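Long-range contact in helicase-like protein (Bacteroides thetaiotaomicron, PDB 2AFC), which probably removes ADP-ribose from ADP-ribosylated thymidine in DNA by hydrolysis: residues A[21-26]-A[74-79]. Sequence-based numbering, arbitrary orientation.
Sequences ITHICN and LYVANM
The backbones of I21, H23 and C25 hydrogen-bond to those of Y75, A77 and M79 as parallel beta strands, 17° apart in direction, near the middle of the mixed sheet of this macro domain; in the register T22 lies opposite A77 and I24 opposite M79. The ladder alternates in the parallel manner: I21 N donates to Y75 O, A77 N to I21 O, H23 N weakly to A77 O at 3.3 Å, M79 N to H23 O and C25 N to M79 O. The last donor stands 36° out of the carbonyl plane, and M79 O also receives the CA-H of I24 (CA to O 3.3 Å).

T22, I24, A77 and M79 share one face. SE of the selenomethionine M79 lies 3.8 Å from T22 CB. The bend at chi3 carries CE to 3.9 Å from T22 CB and 4.2 Å from I24 CG1, while V107, C103 and L104 of helix 97-113 pack against M79.

On the other face, H23 and N78 lie side by side, ring and amide planes nearly perpendicular. With CG lodged between backbone N and carbonyl carbon (chi1 79°), the imidazole leans toward strand 74-79, in contact with V36 and L39 of helix 35-42; its CE1 lies 4.1 Å from V76 CG1. Replacing the imidazole with an alanine methyl is likely to leave V76 CG1, V36 and L39 without their ring partner. N78 ND2 is held by Q66 on strand 65-71, and C25 SG lies 3.6 Å from N78 OD1.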
loop_
_atom_site.group_PDB
_atom_site.type_symbol
_atom_site.label_atom_id
_atom_site.label_comp_id
_atom_site.label_asym_id
_atom_site.label_seq_id
_atom_site.Cartn_x
_atom_site.Cartn_y
_atom_site.Cartn_z
ATOM N N ILE A 21 -7.226 -1.859 1.403
ATOM C CA ILE A 21 -6.022 -1.993 2.202
ATOM C C ILE A 21 -4.829 -1.726 1.276
ATOM O O ILE A 21 -4.605 -2.451 0.308
ATOM C CB ILE A 21 -5.933 -3.416 2.801
ATOM C CG1 ILE A 21 -7.130 -3.654 3.726
ATOM C CG2 ILE A 21 -4.624 -3.587 3.568
ATOM C CD1 ILE A 21 -8.388 -3.988 3.009
ATOM N N THR A 22 -4.088 -0.668 1.582
ATOM C CA THR A 22 -2.924 -0.260 0.808
ATOM C C THR A 22 -1.630 -0.575 1.539
ATOM O O THR A 22 -1.531 -0.360 2.743
ATOM C CB THR A 22 -2.905 1.268 0.578
ATOM O OG1 THR A 22 -2.838 1.930 1.847
ATOM C CG2 THR A 22 -4.143 1.736 -0.156
ATOM N N HIS A 23 -0.634 -1.056 0.796
ATOM C CA HIS A 23 0.684 -1.360 1.358
ATOM C C HIS A 23 1.737 -1.332 0.249
ATOM O O HIS A 23 1.427 -1.553 -0.920
ATOM C CB HIS A 23 0.687 -2.726 2.044
ATOM C CG HIS A 23 0.797 -3.881 1.100
ATOM N ND1 HIS A 23 -0.254 -4.310 0.322
ATOM C CD2 HIS A 23 1.832 -4.710 0.826
ATOM C CE1 HIS A 23 0.126 -5.355 -0.391
ATOM N NE2 HIS A 23 1.388 -5.620 -0.104
ATOM N N ILE A 24 2.982 -1.075 0.633
ATOM C CA ILE A 24 4.093 -0.967 -0.306
ATOM C C ILE A 24 4.835 -2.251 -0.639
ATOM O O ILE A 24 5.449 -2.856 0.228
ATOM C CB ILE A 24 5.150 0.021 0.219
ATOM C CG1 ILE A 24 4.486 1.333 0.614
ATOM C CG2 ILE A 24 6.209 0.278 -0.844
ATOM C CD1 ILE A 24 5.337 2.245 1.497
ATOM N N CYS A 25 4.793 -2.642 -1.909
ATOM C CA CYS A 25 5.494 -3.820 -2.406
ATOM C C CYS A 25 6.781 -3.318 -3.032
ATOM O O CYS A 25 6.904 -2.126 -3.315
ATOM C CB CYS A 25 4.680 -4.524 -3.484
ATOM S SG CYS A 25 3.227 -5.390 -2.899
ATOM N N ASN A 26 7.747 -4.209 -3.235
ATOM C CA ASN A 26 9.008 -3.822 -3.861
ATOM C C ASN A 26 8.906 -4.205 -5.334
ATOM O O ASN A 26 7.965 -4.893 -5.728
ATOM C CB ASN A 26 10.176 -4.566 -3.207
ATOM C CG ASN A 26 9.980 -6.070 -3.211
ATOM O OD1 ASN A 26 9.981 -6.711 -4.266
ATOM N ND2 ASN A 26 9.796 -6.642 -2.026
ATOM N N LEU A 74 -14.201 -5.513 -0.261
ATOM C CA LEU A 74 -12.859 -5.426 0.306
ATOM C C LEU A 74 -11.779 -5.639 -0.750
ATOM O O LEU A 74 -11.770 -6.662 -1.443
ATOM C CB LEU A 74 -12.707 -6.460 1.435
ATOM C CG LEU A 74 -11.383 -6.403 2.201
ATOM C CD1 LEU A 74 -11.253 -5.029 2.842
ATOM C CD2 LEU A 74 -11.314 -7.514 3.258
ATOM N N TYR A 75 -10.868 -4.679 -0.868
ATOM C CA TYR A 75 -9.788 -4.781 -1.846
ATOM C C TYR A 75 -8.416 -4.520 -1.258
ATOM O O TYR A 75 -8.235 -3.642 -0.412
ATOM C CB TYR A 75 -9.968 -3.786 -2.994
ATOM C CG TYR A 75 -11.282 -3.848 -3.721
ATOM C CD1 TYR A 75 -12.452 -3.381 -3.122
ATOM C CD2 TYR A 75 -11.347 -4.299 -5.044
ATOM C CE1 TYR A 75 -13.651 -3.350 -3.822
ATOM C CE2 TYR A 75 -12.544 -4.270 -5.755
ATOM C CZ TYR A 75 -13.694 -3.790 -5.135
ATOM O OH TYR A 75 -14.884 -3.743 -5.830
ATOM N N VAL A 76 -7.441 -5.279 -1.733
ATOM C CA VAL A 76 -6.071 -5.094 -1.293
ATOM C C VAL A 76 -5.410 -4.294 -2.410
ATOM O O VAL A 76 -5.635 -4.566 -3.590
ATOM C CB VAL A 76 -5.333 -6.438 -1.136
ATOM C CG1 VAL A 76 -3.924 -6.194 -0.662
ATOM C CG2 VAL A 76 -6.071 -7.330 -0.155
ATOM N N ALA A 77 -4.599 -3.310 -2.045
ATOM C CA ALA A 77 -3.925 -2.486 -3.038
ATOM C C ALA A 77 -2.413 -2.693 -3.004
ATOM O O ALA A 77 -1.733 -2.161 -2.125
ATOM C CB ALA A 77 -4.263 -1.001 -2.807
ATOM N N ASN A 78 -1.892 -3.472 -3.954
ATOM C CA ASN A 78 -0.445 -3.725 -4.036
ATOM C C ASN A 78 0.209 -2.516 -4.679
ATOM O O ASN A 78 0.068 -2.287 -5.874
ATOM C CB ASN A 78 -0.152 -4.985 -4.863
ATOM C CG ASN A 78 -0.531 -6.270 -4.128
ATOM O OD1 ASN A 78 -0.250 -6.416 -2.945
ATOM N ND2 ASN A 78 -1.154 -7.206 -4.831
HETATM N N MSE A 79 0.920 -1.732 -3.881
HETATM C CA MSE A 79 1.546 -0.526 -4.399
HETATM C C MSE A 79 3.051 -0.650 -4.536
HETATM O O MSE A 79 3.765 -0.812 -3.542
HETATM C CB MSE A 79 1.245 0.676 -3.496
HETATM C CG MSE A 79 -0.174 0.741 -2.965
HETATM SE SE MSE A 79 -0.615 2.467 -2.156
HETATM C CE MSE A 79 0.591 2.329 -0.683
#